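PDB 3ON9: tumour necrosis factor receptor from Ectromelia virus, which probably dampens host immune defence by binding tumour necrosis factor and chemokines outside the cell, this chain being its chemokine-binding SECRET domain. Local coordinates for residues A[7-12]-A[45-50]; A[13-18]-A[63-68]; A[38-43]-A[85-90]; A[57-62]-A[153-158]; A[122-127]-A[147-152]. All blocks are in the same frame, centred on the assembly; numbering follows the deposited sequence. Where two conformers were deposited one is given.

Contact 1. Residues A[7-12]-A[45-50]; sequences NSIDVE and EDCTPV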
# COMPACT_ATOMS: atom_id res chain seq x y z
N ASN A 7 -13.84 -0.10 8.53
CA ASN A 7 -13.04 -0.24 9.75
C ASN A 7 -11.70 -0.90 9.46
O ASN A 7 -10.97 -1.24 10.38
CB ASN A 7 -13.79 -1.01 10.85
CG ASN A 7 -14.31 -2.36 10.38
OD1 ASN A 7 -14.13 -2.74 9.23
ND2 ASN A 7 -14.96 -3.10 11.28
N SER A 8 -11.40 -1.08 8.18
CA SER A 8 -10.19 -1.79 7.77
C SER A 8 -9.58 -1.13 6.55
O SER A 8 -10.29 -0.83 5.59
CB SER A 8 -10.55 -3.24 7.40
OG SER A 8 -9.44 -3.93 6.86
N ILE A 9 -8.27 -0.89 6.58
CA ILE A 9 -7.55 -0.42 5.39
C ILE A 9 -6.39 -1.35 5.13
O ILE A 9 -5.62 -1.69 6.04
CB ILE A 9 -6.99 1.03 5.54
CG1 ILE A 9 -8.03 1.98 6.11
CG2 ILE A 9 -6.53 1.55 4.18
CD1 ILE A 9 -7.50 3.40 6.34
N ASP A 10 -6.27 -1.76 3.87
CA ASP A 10 -5.24 -2.67 3.39
C ASP A 10 -4.54 -1.94 2.27
O ASP A 10 -5.18 -1.40 1.37
CB ASP A 10 -5.92 -3.96 2.90
CG ASP A 10 -5.06 -4.75 1.93
OD1 ASP A 10 -4.24 -5.56 2.39
OD2 ASP A 10 -5.24 -4.56 0.70
N VAL A 11 -3.21 -1.86 2.35
CA VAL A 11 -2.42 -1.27 1.29
C VAL A 11 -1.43 -2.33 0.82
O VAL A 11 -0.71 -2.90 1.63
CB VAL A 11 -1.66 -0.01 1.78
CG1 VAL A 11 -0.79 0.56 0.67
CG2 VAL A 11 -2.65 1.05 2.27
N GLU A 12 -1.43 -2.62 -0.48
CA GLU A 12 -0.53 -3.61 -1.06
C GLU A 12 0.28 -2.97 -2.15
O GLU A 12 -0.25 -2.21 -2.96
CB GLU A 12 -1.32 -4.76 -1.68
CG GLU A 12 -2.22 -5.50 -0.73
CD GLU A 12 -3.30 -6.28 -1.47
OE1 GLU A 12 -2.95 -7.19 -2.26
OE2 GLU A 12 -4.49 -5.98 -1.25
N GLU A 45 -3.49 10.57 7.07
CA GLU A 45 -4.08 11.66 7.85
C GLU A 45 -5.60 11.59 7.87
O GLU A 45 -6.23 11.42 6.82
CB GLU A 45 -3.61 13.03 7.35
CG GLU A 45 -4.19 14.19 8.16
CD GLU A 45 -3.57 15.53 7.82
OE1 GLU A 45 -2.73 15.58 6.90
OE2 GLU A 45 -3.93 16.54 8.46
N ASP A 46 -6.18 11.71 9.06
CA ASP A 46 -7.63 11.72 9.27
C ASP A 46 -8.29 10.36 9.02
O ASP A 46 -9.52 10.26 8.95
CB ASP A 46 -8.31 12.83 8.47
CG ASP A 46 -7.95 14.21 8.97
OD1 ASP A 46 -7.78 14.37 10.19
OD2 ASP A 46 -7.82 15.14 8.15
N CYS A 47 -7.48 9.31 8.89
CA CYS A 47 -7.99 7.94 8.80
C CYS A 47 -8.02 7.39 10.21
O CYS A 47 -7.00 7.39 10.90
CB CYS A 47 -7.08 7.06 7.94
SG CYS A 47 -6.77 7.72 6.30
N THR A 48 -9.17 6.90 10.65
CA THR A 48 -9.31 6.46 12.04
C THR A 48 -8.63 5.11 12.30
O THR A 48 -7.90 4.96 13.27
CB THR A 48 -10.79 6.41 12.50
OG1 THR A 48 -11.51 7.54 11.98
CG2 THR A 48 -10.87 6.44 14.03
N PRO A 49 -8.85 4.11 11.42
CA PRO A 49 -8.22 2.81 11.69
C PRO A 49 -6.71 2.94 11.71
O PRO A 49 -6.14 3.55 10.79
CB PRO A 49 -8.65 1.97 10.48
CG PRO A 49 -9.97 2.61 10.05
CD PRO A 49 -9.73 4.08 10.24
N VAL A 50 -6.06 2.39 12.73
CA VAL A 50 -4.61 2.58 12.91
C VAL A 50 -3.80 1.48 12.22
O VAL A 50 -4.12 0.30 12.28
CB VAL A 50 -4.21 2.75 14.40
CG1 VAL A 50 -4.95 3.93 15.01
CG2 VAL A 50 -4.47 1.50 15.19
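Ile9 and Pro49 carry this contact, with Cys47 beside them. The tight part is apolar: Ile9 CD1 ends 4.0 Å from Cys47 CB. With CG1 beside the backbone N (chi1 -47°) and the chain then extended, the Ile9 delta methyl is carried out to the cysteine, while Ile9 CG1 passes the proline more loosely, 4.4 Å from Pro49 CB. The neighbouring ring atom, Pro49 CG, rests 4.0 Å from Asn7 C, where ring meets backbone. Asn7 directs its CB away from the loop, and its OD1 accepts a hydrogen bond from Thr132 N. At the loose side, Val50 of 45-50 turns from the strand and is exposed. Beyond Ile9 the strand 8-16 diverges from the loop.

The segment 45-50 links strand 38-45 of one sheet to strand 51-59 of the other. It is tied by the Cys47-Cys81 disulfide to the residue before strand 82-89, and by an Asp46-Lys82 salt bridge to the strand itself. A classic beta bulge sets Asn7 and Ser8 against the single residue Ala130 at the start of strand 8-16, which runs between strands 62-69 and 122-130, with Phe51 packing on Ile9.

Contact 2. Residues A[13-18]-A[63-68]; sequences INMYPV and ATSGFF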
# COMPACT_ATOMS: atom_id res chain seq x y z
N ILE A 13 1.57 -3.29 -2.17
CA ILE A 13 2.46 -2.81 -3.22
C ILE A 13 3.25 -3.99 -3.78
O ILE A 13 4.05 -4.61 -3.07
CB ILE A 13 3.44 -1.72 -2.69
CG1 ILE A 13 2.70 -0.62 -1.90
CG2 ILE A 13 4.22 -1.10 -3.84
CD1 ILE A 13 2.62 -0.85 -0.38
N ASN A 14 3.04 -4.31 -5.06
CA ASN A 14 3.76 -5.43 -5.68
C ASN A 14 4.73 -4.88 -6.71
O ASN A 14 4.39 -3.95 -7.44
CB ASN A 14 2.76 -6.42 -6.29
CG ASN A 14 1.84 -7.00 -5.24
OD1 ASN A 14 2.23 -7.17 -4.09
ND2 ASN A 14 0.59 -7.28 -5.62
N MET A 15 5.94 -5.42 -6.74
CA MET A 15 7.03 -4.76 -7.47
C MET A 15 7.92 -5.76 -8.21
O MET A 15 8.20 -6.84 -7.70
CB MET A 15 7.89 -3.95 -6.50
CG MET A 15 7.11 -2.90 -5.73
SD MET A 15 8.15 -1.95 -4.60
CE MET A 15 8.43 -3.18 -3.31
N TYR A 16 8.38 -5.38 -9.39
CA TYR A 16 9.33 -6.18 -10.14
C TYR A 16 10.16 -5.28 -11.03
O TYR A 16 9.62 -4.37 -11.65
CB TYR A 16 8.58 -7.20 -11.01
CG TYR A 16 9.49 -8.22 -11.64
CD1 TYR A 16 9.73 -9.44 -11.02
CD2 TYR A 16 10.15 -7.95 -12.83
CE1 TYR A 16 10.59 -10.37 -11.58
CE2 TYR A 16 11.01 -8.88 -13.39
CZ TYR A 16 11.22 -10.08 -12.76
OH TYR A 16 12.07 -11.00 -13.32
N PRO A 17 11.48 -5.50 -11.08
CA PRO A 17 12.24 -6.47 -10.30
C PRO A 17 12.84 -5.84 -9.05
O PRO A 17 13.17 -4.65 -9.05
CB PRO A 17 13.41 -6.83 -11.23
CG PRO A 17 13.58 -5.61 -12.13
CD PRO A 17 12.35 -4.73 -12.00
N VAL A 18 12.98 -6.63 -7.99
CA VAL A 18 13.73 -6.18 -6.82
C VAL A 18 15.01 -6.99 -6.70
O VAL A 18 15.07 -8.15 -7.12
CB VAL A 18 12.92 -6.22 -5.50
CG1 VAL A 18 11.71 -5.30 -5.59
CG2 VAL A 18 12.50 -7.64 -5.15
N ALA A 63 8.48 -9.00 -5.61
CA ALA A 63 8.15 -8.64 -4.23
C ALA A 63 6.66 -8.36 -4.04
O ALA A 63 6.03 -7.73 -4.89
CB ALA A 63 8.95 -7.43 -3.80
N THR A 64 6.11 -8.84 -2.93
CA THR A 64 4.83 -8.34 -2.46
C THR A 64 5.08 -7.65 -1.13
O THR A 64 5.90 -8.10 -0.34
CB THR A 64 3.76 -9.46 -2.32
OG1 THR A 64 2.49 -8.88 -1.97
CG2 THR A 64 4.15 -10.47 -1.25
N SER A 65 4.38 -6.55 -0.89
CA SER A 65 4.60 -5.77 0.32
C SER A 65 3.30 -5.07 0.68
O SER A 65 2.38 -5.01 -0.12
CB SER A 65 5.73 -4.75 0.11
OG SER A 65 5.36 -3.71 -0.78
N GLY A 66 3.20 -4.55 1.90
CA GLY A 66 1.99 -3.83 2.24
C GLY A 66 1.94 -3.36 3.67
O GLY A 66 2.84 -3.66 4.46
N PHE A 67 0.90 -2.59 3.98
CA PHE A 67 0.61 -2.13 5.34
C PHE A 67 -0.87 -2.41 5.60
O PHE A 67 -1.68 -2.35 4.68
CB PHE A 67 0.81 -0.62 5.48
CG PHE A 67 2.13 -0.10 4.98
CD1 PHE A 67 3.12 0.27 5.88
CD2 PHE A 67 2.34 0.10 3.62
CE1 PHE A 67 4.33 0.78 5.43
CE2 PHE A 67 3.54 0.62 3.15
CZ PHE A 67 4.54 0.95 4.07
N PHE A 68 -1.24 -2.70 6.84
CA PHE A 68 -2.66 -2.89 7.14
C PHE A 68 -3.01 -2.44 8.54
O PHE A 68 -2.14 -2.32 9.41
CB PHE A 68 -3.07 -4.35 6.93
CG PHE A 68 -2.32 -5.31 7.81
CD1 PHE A 68 -2.84 -5.70 9.04
CD2 PHE A 68 -1.10 -5.80 7.41
CE1 PHE A 68 -2.14 -6.58 9.85
CE2 PHE A 68 -0.40 -6.69 8.21
CZ PHE A 68 -0.92 -7.08 9.44
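The antiparallel pairing of strands 8-16 and 62-69 belongs to the five-stranded sheet of the SECRET beta-sandwich, and here Ile13 sits opposite Ser65, Asn14 opposite Thr64 and Met15 opposite Ala63. The segment axes run at 154° to each other. Met15 and Ala63 form a hydrogen-bonded pair, with Met15 N to Ala63 O and Ala63 N to Met15 O both 3.0 Å. At the other hydrogen-bonded pair, Ile13 N donates to Ser65 O at 2.8 Å, nearly straight at 172°, but the return bond from Ser65 N to Ile13 O is weak. The Ser65 hydroxyl takes over: OG, held between the backbone N and the carbonyl carbon (chi1 70°), curls back across the strand gap and donates to Ile13 O at 2.8 Å. That carbonyl oxygen is therefore held chiefly by the hydroxyl, with the amide of the same serine adding little.

The face bearing Ile13, Met15, Ala63 and Ser65 is the inner one of the sandwich, where Ile40 of the second sheet packs on Met15 and Ser65. Ile13 CD1 reaches the edge of the Phe67 ring, near its plane, 3.9 Å from Phe67 CE2. Past the cis peptide before Pro17, Val18 comes back over the strand end and sets CG2 3.8 Å from Ala63 CB. On the other face Asn14 and Thr64 run alongside each other, under Val152 and Ile155.

Contact 3. Residues A[38-43]-A[85-90]; sequences LTITLT and LEIKCN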
# COMPACT_ATOMS: atom_id res chain seq x y z
N LEU A 38 14.80 0.76 -2.52
CA LEU A 38 13.41 1.22 -2.65
C LEU A 38 12.86 1.61 -1.29
O LEU A 38 13.09 0.91 -0.31
CB LEU A 38 12.53 0.10 -3.23
CG LEU A 38 12.55 -0.07 -4.75
CD1 LEU A 38 12.16 -1.49 -5.15
CD2 LEU A 38 11.66 0.95 -5.42
N THR A 39 12.12 2.72 -1.23
CA THR A 39 11.43 3.08 0.01
C THR A 39 9.96 3.30 -0.32
O THR A 39 9.63 3.99 -1.28
CB THR A 39 11.99 4.35 0.65
OG1 THR A 39 13.39 4.18 0.91
CG2 THR A 39 11.27 4.65 1.97
N ILE A 40 9.10 2.70 0.48
CA ILE A 40 7.66 2.91 0.35
C ILE A 40 7.20 3.69 1.58
O ILE A 40 7.39 3.24 2.72
CB ILE A 40 6.89 1.60 0.27
CG1 ILE A 40 7.44 0.72 -0.86
CG2 ILE A 40 5.39 1.88 0.08
CD1 ILE A 40 6.92 -0.71 -0.83
N THR A 41 6.61 4.86 1.35
CA THR A 41 6.17 5.76 2.41
C THR A 41 4.66 5.97 2.36
O THR A 41 4.11 6.39 1.34
CB THR A 41 6.89 7.13 2.32
OG1 THR A 41 8.30 6.94 2.36
CG2 THR A 41 6.46 8.07 3.46
N LEU A 42 4.01 5.65 3.47
CA LEU A 42 2.57 5.75 3.60
C LEU A 42 2.14 6.77 4.65
O LEU A 42 2.56 6.69 5.81
CB LEU A 42 2.01 4.38 4.01
CG LEU A 42 0.57 4.37 4.52
CD1 LEU A 42 -0.44 4.62 3.41
CD2 LEU A 42 0.30 3.04 5.20
N THR A 43 1.29 7.71 4.27
CA THR A 43 0.59 8.53 5.27
C THR A 43 -0.92 8.26 5.24
O THR A 43 -1.46 7.68 4.30
CB THR A 43 0.89 10.04 5.14
OG1 THR A 43 0.37 10.53 3.90
CG2 THR A 43 2.39 10.31 5.21
N LEU A 85 0.76 7.51 -0.75
CA LEU A 85 1.76 6.47 -0.86
C LEU A 85 2.78 6.90 -1.89
O LEU A 85 2.42 7.33 -2.98
CB LEU A 85 1.08 5.19 -1.35
CG LEU A 85 1.85 3.89 -1.24
CD1 LEU A 85 2.10 3.53 0.24
CD2 LEU A 85 1.08 2.77 -1.94
N GLU A 86 4.06 6.80 -1.54
CA GLU A 86 5.13 7.12 -2.47
C GLU A 86 6.10 5.96 -2.53
O GLU A 86 6.51 5.42 -1.50
CB GLU A 86 5.87 8.38 -2.01
CG GLU A 86 7.11 8.71 -2.84
CD GLU A 86 8.10 9.59 -2.09
OE1 GLU A 86 8.10 10.82 -2.34
OE2 GLU A 86 8.86 9.07 -1.24
N ILE A 87 6.44 5.54 -3.75
CA ILE A 87 7.47 4.54 -3.97
C ILE A 87 8.70 5.25 -4.53
O ILE A 87 8.66 5.82 -5.63
CB ILE A 87 6.98 3.43 -4.94
CG1 ILE A 87 5.77 2.68 -4.35
CG2 ILE A 87 8.12 2.43 -5.23
CD1 ILE A 87 4.42 3.36 -4.55
N LYS A 88 9.79 5.23 -3.77
CA LYS A 88 11.00 5.99 -4.11
C LYS A 88 12.16 5.07 -4.50
O LYS A 88 12.65 4.31 -3.67
CB LYS A 88 11.40 6.90 -2.94
CG LYS A 88 12.81 7.50 -3.03
CD LYS A 88 12.96 8.41 -4.25
CE LYS A 88 14.14 9.38 -4.10
NZ LYS A 88 15.44 8.67 -3.83
N CYS A 89 12.57 5.15 -5.77
CA CYS A 89 13.73 4.42 -6.27
C CYS A 89 15.00 5.11 -5.83
O CYS A 89 15.04 6.33 -5.73
CB CYS A 89 13.74 4.40 -7.80
SG CYS A 89 12.39 3.46 -8.58
N ASN A 90 16.05 4.33 -5.65
CA ASN A 90 17.31 4.85 -5.14
C ASN A 90 17.79 6.11 -5.83
O ASN A 90 18.15 7.08 -5.16
CB ASN A 90 18.41 3.78 -5.18
CG ASN A 90 19.71 4.30 -4.64
OD1 ASN A 90 19.89 4.44 -3.42
ND2 ASN A 90 20.64 4.61 -5.54
O HOH W 1 9.23 6.70 -0.12
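Backbone bonds join Thr39 to Lys88 and Thr41 to Glu86 in two antiparallel hydrogen-bonded pairs; among them, Lys88 N to Thr39 O spans 2.8 Å. Between and beside them lie the non-hydrogen-bonded pairs Leu38-Cys89, Ile40-Ile87 and Leu42-Leu85, from which the CA-H groups of Leu38, Ile40, Leu85 and Ile87 approach the same carbonyls, as with Leu85 CA and Thr41 O at 3.2 Å.

Apolar contacts cover the face that meets the other sheet. Leu85, with CG anti to the backbone N (chi1 -166°), leans CD1 toward strand 38-45, 3.7 Å from Ile40 CG2, the two side chains side by side. The Leu38 side chain crosses that of Ile87 at a slant, Leu38 CD2 lying 3.8 Å from Ile87 CG2, and also nears the sulfur of Cys89, which is in a disulfide with Cys119. Ile13 and Phe67 close over this layer.

Polar contacts occupy the reverse face. A water sits 2.7 Å from Thr41 OG1 and 2.6 Å from Glu86 OE2, with a weak bond to Thr39 O. Lys88 folds back, bent at two torsions, and its NZ donates to Cys89 O; Thr39 OG1 turns to Ser34 instead.

The pairing is thus amphipathic: one face is greasy and buried between the sheets, while the other, partly exposed, is polar, with a water between Thr41 and Glu86.

Contact 4. Residues A[57-62]-A[153-158]; sequences SVVDKL and DHIPPN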
# COMPACT_ATOMS: atom_id res chain seq x y z
N SER A 57 8.04 -9.37 1.11
CA SER A 57 8.43 -10.75 0.92
C SER A 57 8.72 -10.99 -0.56
O SER A 57 7.98 -10.52 -1.43
CB SER A 57 7.32 -11.68 1.42
OG SER A 57 7.75 -13.03 1.40
N VAL A 58 9.79 -11.74 -0.83
CA VAL A 58 10.34 -11.83 -2.17
C VAL A 58 10.49 -13.28 -2.65
O VAL A 58 10.89 -14.17 -1.88
CB VAL A 58 11.73 -11.13 -2.25
CG1 VAL A 58 12.32 -11.30 -3.64
CG2 VAL A 58 11.60 -9.65 -1.89
N VAL A 59 10.16 -13.51 -3.92
CA VAL A 59 10.47 -14.77 -4.58
C VAL A 59 11.22 -14.38 -5.84
O VAL A 59 10.67 -13.73 -6.72
CB VAL A 59 9.20 -15.53 -4.96
CG1 VAL A 59 9.54 -16.75 -5.84
CG2 VAL A 59 8.44 -15.95 -3.70
N ASP A 60 12.49 -14.77 -5.88
CA ASP A 60 13.44 -14.34 -6.90
C ASP A 60 13.53 -12.81 -6.96
O ASP A 60 14.12 -12.19 -6.07
CB ASP A 60 13.14 -14.98 -8.25
CG ASP A 60 14.32 -14.91 -9.21
OD1 ASP A 60 15.46 -14.65 -8.77
OD2 ASP A 60 14.10 -15.13 -10.41
N LYS A 61 12.97 -12.20 -8.00
CA LYS A 61 13.03 -10.74 -8.11
C LYS A 61 11.65 -10.11 -7.96
O LYS A 61 11.47 -8.93 -8.25
CB LYS A 61 13.66 -10.32 -9.43
CG LYS A 61 15.11 -10.74 -9.61
CD LYS A 61 15.62 -10.28 -10.97
CE LYS A 61 17.13 -10.42 -11.09
NZ LYS A 61 17.53 -11.84 -11.33
N LEU A 62 10.68 -10.91 -7.51
CA LEU A 62 9.29 -10.46 -7.37
C LEU A 62 8.97 -10.20 -5.90
O LEU A 62 9.14 -11.07 -5.06
CB LEU A 62 8.33 -11.53 -7.90
CG LEU A 62 6.83 -11.30 -7.69
CD1 LEU A 62 6.37 -10.09 -8.50
CD2 LEU A 62 6.06 -12.55 -8.10
N ASP A 153 0.22 -14.29 -5.82
CA ASP A 153 -0.52 -15.26 -5.01
C ASP A 153 0.41 -16.19 -4.25
O ASP A 153 1.42 -16.66 -4.79
CB ASP A 153 -1.44 -16.11 -5.90
CG ASP A 153 -2.64 -15.34 -6.43
OD1 ASP A 153 -2.79 -14.14 -6.12
OD2 ASP A 153 -3.44 -15.96 -7.16
N HIS A 154 0.03 -16.48 -3.01
CA HIS A 154 0.73 -17.47 -2.19
C HIS A 154 2.14 -17.09 -1.75
O HIS A 154 2.90 -17.95 -1.34
CB HIS A 154 0.75 -18.84 -2.88
CG HIS A 154 -0.56 -19.24 -3.48
ND1 HIS A 154 -1.72 -19.32 -2.74
CD2 HIS A 154 -0.89 -19.59 -4.74
CE1 HIS A 154 -2.72 -19.70 -3.53
NE2 HIS A 154 -2.24 -19.87 -4.75
N ILE A 155 2.49 -15.81 -1.83
CA ILE A 155 3.72 -15.32 -1.19
C ILE A 155 3.30 -14.80 0.18
O ILE A 155 2.46 -13.91 0.26
CB ILE A 155 4.40 -14.20 -2.02
CG1 ILE A 155 4.74 -14.68 -3.44
CG2 ILE A 155 5.67 -13.67 -1.31
CD1 ILE A 155 5.35 -13.59 -4.33
N PRO A 156 3.85 -15.37 1.26
CA PRO A 156 3.39 -15.02 2.61
C PRO A 156 3.84 -13.63 3.07
O PRO A 156 4.81 -13.09 2.53
CB PRO A 156 4.04 -16.09 3.50
CG PRO A 156 5.12 -16.70 2.71
CD PRO A 156 4.97 -16.33 1.26
N PRO A 157 3.14 -13.05 4.06
CA PRO A 157 3.40 -11.68 4.50
C PRO A 157 4.49 -11.60 5.56
O PRO A 157 4.23 -11.18 6.69
CB PRO A 157 2.06 -11.24 5.10
CG PRO A 157 1.38 -12.51 5.52
CD PRO A 157 1.98 -13.66 4.73
N ASN A 158 5.70 -12.00 5.18
CA ASN A 158 6.83 -11.91 6.09
C ASN A 158 7.15 -10.47 6.41
O ASN A 158 7.23 -9.64 5.50
CB ASN A 158 8.07 -12.53 5.46
CG ASN A 158 7.91 -14.00 5.21
OD1 ASN A 158 8.12 -14.83 6.10
ND2 ASN A 158 7.52 -14.33 3.99
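Ser57 is gripped from the tail of the chain by Asn158, whose ND2 donates to Ser57 OG at 2.9 Å. The bond is somewhat bent, 145° at the hydrogen, and the hydroxyl lies 18° out of the amide plane. Beside it Pro156 O presses close to Ser57 CB, at 3.1 Å, and Ile155 CG2 also lies against the hydroxyl, 3.5 Å from Ser57 OG. Ile155 is the large apolar piece of the contact and uses all its branches: CG2 on the serine, CG1 3.9 Å from Val59 CG2, and CD1 4.0 Å from Leu62 CD2. It crosses both Val59 and Leu62 at a slant. Its extended chain, with CG1 beside the backbone N (chi1 -58°), is what lets the two methyls reach separate partners, one at Ser57 and the other at the Val59-Leu62 end.

One step out, the partners are fixed by backbone. Val59 and Leu62 are the ends of a type II' beta turn, joined by a hydrogen bond in each direction, which sets their side chains together for Ile155. In the tail, Pro157 centres an inverse gamma turn that brings Asn158 round toward the serine, with a weak Asn158 N to Pro156 O bond of 3.0 Å. Ser57 is paired with Thr64, on which Ile155 also packs, and Asn158 has a backbone bond to Tyr56.

The whole is a beta hairpin, strands 51-59 and 62-69 at the edge of the five-stranded sheet, with the irregular C-terminal tail strapped across its outer face.

Contact 5. Residues A[122-127]-A[147-152]; sequences NLDVYI and SYILNV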
# COMPACT_ATOMS: atom_id res chain seq x y z
N ASN A 122 7.43 -3.30 -13.30
CA ASN A 122 6.02 -3.48 -12.93
C ASN A 122 5.80 -2.98 -11.52
O ASN A 122 6.55 -3.33 -10.62
CB ASN A 122 5.60 -4.96 -12.96
CG ASN A 122 5.95 -5.67 -14.25
OD1 ASN A 122 7.12 -5.89 -14.55
ND2 ASN A 122 4.92 -6.08 -15.00
N LEU A 123 4.77 -2.17 -11.33
CA LEU A 123 4.40 -1.67 -10.01
C LEU A 123 2.89 -1.70 -9.92
O LEU A 123 2.21 -1.08 -10.73
CB LEU A 123 4.90 -0.23 -9.83
CG LEU A 123 4.40 0.55 -8.61
CD1 LEU A 123 4.72 -0.21 -7.30
CD2 LEU A 123 4.99 1.96 -8.57
N ASP A 124 2.38 -2.44 -8.94
CA ASP A 124 0.94 -2.52 -8.70
C ASP A 124 0.68 -2.01 -7.29
O ASP A 124 1.40 -2.38 -6.36
CB ASP A 124 0.44 -3.96 -8.79
CG ASP A 124 0.73 -4.62 -10.12
OD1 ASP A 124 0.50 -4.00 -11.17
OD2 ASP A 124 1.18 -5.78 -10.10
N VAL A 125 -0.34 -1.19 -7.13
CA VAL A 125 -0.76 -0.73 -5.82
C VAL A 125 -2.26 -0.98 -5.65
O VAL A 125 -3.05 -0.72 -6.56
CB VAL A 125 -0.46 0.76 -5.64
CG1 VAL A 125 -1.04 1.27 -4.33
CG2 VAL A 125 1.04 0.97 -5.68
N TYR A 126 -2.64 -1.51 -4.49
CA TYR A 126 -4.04 -1.60 -4.12
C TYR A 126 -4.26 -0.95 -2.78
O TYR A 126 -3.56 -1.25 -1.81
CB TYR A 126 -4.51 -3.06 -4.06
CG TYR A 126 -4.15 -3.89 -5.27
CD1 TYR A 126 -5.00 -3.96 -6.37
CD2 TYR A 126 -2.97 -4.60 -5.31
CE1 TYR A 126 -4.66 -4.73 -7.49
CE2 TYR A 126 -2.62 -5.36 -6.41
CZ TYR A 126 -3.46 -5.43 -7.49
OH TYR A 126 -3.09 -6.21 -8.57
N ILE A 127 -5.22 -0.04 -2.73
CA ILE A 127 -5.65 0.55 -1.46
C ILE A 127 -7.09 0.12 -1.27
O ILE A 127 -7.96 0.46 -2.07
CB ILE A 127 -5.54 2.07 -1.49
CG1 ILE A 127 -4.09 2.47 -1.77
CG2 ILE A 127 -6.01 2.66 -0.14
CD1 ILE A 127 -3.90 3.93 -2.07
N SER A 147 2.27 -1.37 -15.48
CA SER A 147 2.48 -2.28 -16.59
C SER A 147 1.61 -3.51 -16.39
O SER A 147 0.51 -3.41 -15.83
CB SER A 147 3.96 -2.66 -16.67
OG SER A 147 4.26 -3.38 -17.86
N TYR A 148 2.09 -4.66 -16.85
CA TYR A 148 1.36 -5.91 -16.65
C TYR A 148 1.18 -6.16 -15.17
O TYR A 148 2.08 -5.86 -14.36
CB TYR A 148 2.07 -7.09 -17.32
CG TYR A 148 2.23 -6.92 -18.81
CD1 TYR A 148 1.13 -7.03 -19.65
CD2 TYR A 148 3.46 -6.66 -19.37
CE1 TYR A 148 1.25 -6.88 -21.02
CE2 TYR A 148 3.61 -6.51 -20.73
CZ TYR A 148 2.50 -6.62 -21.55
OH TYR A 148 2.65 -6.48 -22.92
N ILE A 149 0.02 -6.70 -14.81
CA ILE A 149 -0.32 -6.95 -13.41
C ILE A 149 0.37 -8.20 -12.88
O ILE A 149 0.23 -9.29 -13.43
CB ILE A 149 -1.84 -7.11 -13.26
CG1 ILE A 149 -2.55 -5.86 -13.80
CG2 ILE A 149 -2.20 -7.36 -11.80
CD1 ILE A 149 -4.05 -5.97 -13.80
N LEU A 150 1.13 -8.02 -11.80
CA LEU A 150 1.91 -9.10 -11.20
C LEU A 150 1.04 -10.09 -10.44
O LEU A 150 0.11 -9.71 -9.73
CB LEU A 150 2.94 -8.51 -10.23
CG LEU A 150 3.98 -7.59 -10.88
CD1 LEU A 150 4.73 -6.79 -9.80
CD2 LEU A 150 4.92 -8.40 -11.78
N ASN A 151 1.36 -11.38 -10.60
CA ASN A 151 0.75 -12.40 -9.77
C ASN A 151 1.66 -12.70 -8.59
O ASN A 151 2.77 -13.21 -8.76
CB ASN A 151 0.51 -13.68 -10.58
CG ASN A 151 -0.21 -14.76 -9.80
OD1 ASN A 151 -0.61 -14.55 -8.66
ND2 ASN A 151 -0.37 -15.93 -10.43
N VAL A 152 1.20 -12.35 -7.38
CA VAL A 152 1.95 -12.62 -6.17
C VAL A 152 1.20 -13.58 -5.26
O VAL A 152 1.51 -13.68 -4.07
CB VAL A 152 2.28 -11.32 -5.39
CG1 VAL A 152 3.24 -10.45 -6.19
CG2 VAL A 152 1.01 -10.58 -5.03
O HOH W 2 2.35 -3.34 -13.15
O HOH W 3 -0.26 -7.29 -8.45
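Asn122 and Asp124 both carry CG beside the backbone N (chi1 -51° and -58°), and since they are two residues apart on one strand, both side chains reach the same face, where segment 147-152 crosses. Asn122 ND2 donates to Tyr148 O at 2.9 Å, a nearly straight bond at 168° with the oxygen in the amide plane. Asp124 OD2 receives Leu150 N on its syn side at 2.8 Å. The two side chains thus hold backbone groups two residues apart in the crossing chain. Leu150 lies between them: its CD2 packs 3.7 Å from Asn122 CB, and its CB comes within 3.3 Å of Asp124 OD2.

Strand 122-130 lies in the five-stranded sheet of the beta-sandwich, between 8-16 and 140-145, and the loop leaving 140-145 folds back over the outer face, steeply across the strand. Leu123 and Val125 point the other way, to the interior.

Two waters complete the join. One lies 2.8 Å from both Asp124 OD1 and Tyr148 O and accepts from Ser147 N. The other donates to Asp124 OD2, 2.7 Å away, and to Leu150 O, and accepts from Tyr126 OH in the plane of the ring at its edge. Asp124 OD1 also bonds His145 ND1, so both carboxylate oxygens are multiply held. Ile149 CG2 touches Tyr126 OH at 3.5 Å, the two side chains crossing nearly at right angles.

Overall arrangement
Strand 8-16 is shared by contacts 1 and 2: contact 1 uses its start and contact 2 its end, their centres about 18 Å apart and on opposite sides of the chain's centre. Contact 3 belongs to the facing sheet and closes the sandwich core over contact 2, about 11 Å away centre to centre, where Phe67 CG meets Leu42 CD2 at 3.6 Å. Leu85 CD2 of contact 3 also reaches Val125 CG1 of contact 5, at 3.5 Å. Contacts 4 and 5 lie on the outer face of the five-stranded sheet, each about 8 Å from contact 2 between centres, and one continuous C-terminal chain, 147-158, serves both; Leu62 bridges them, touching Leu150 and Val152.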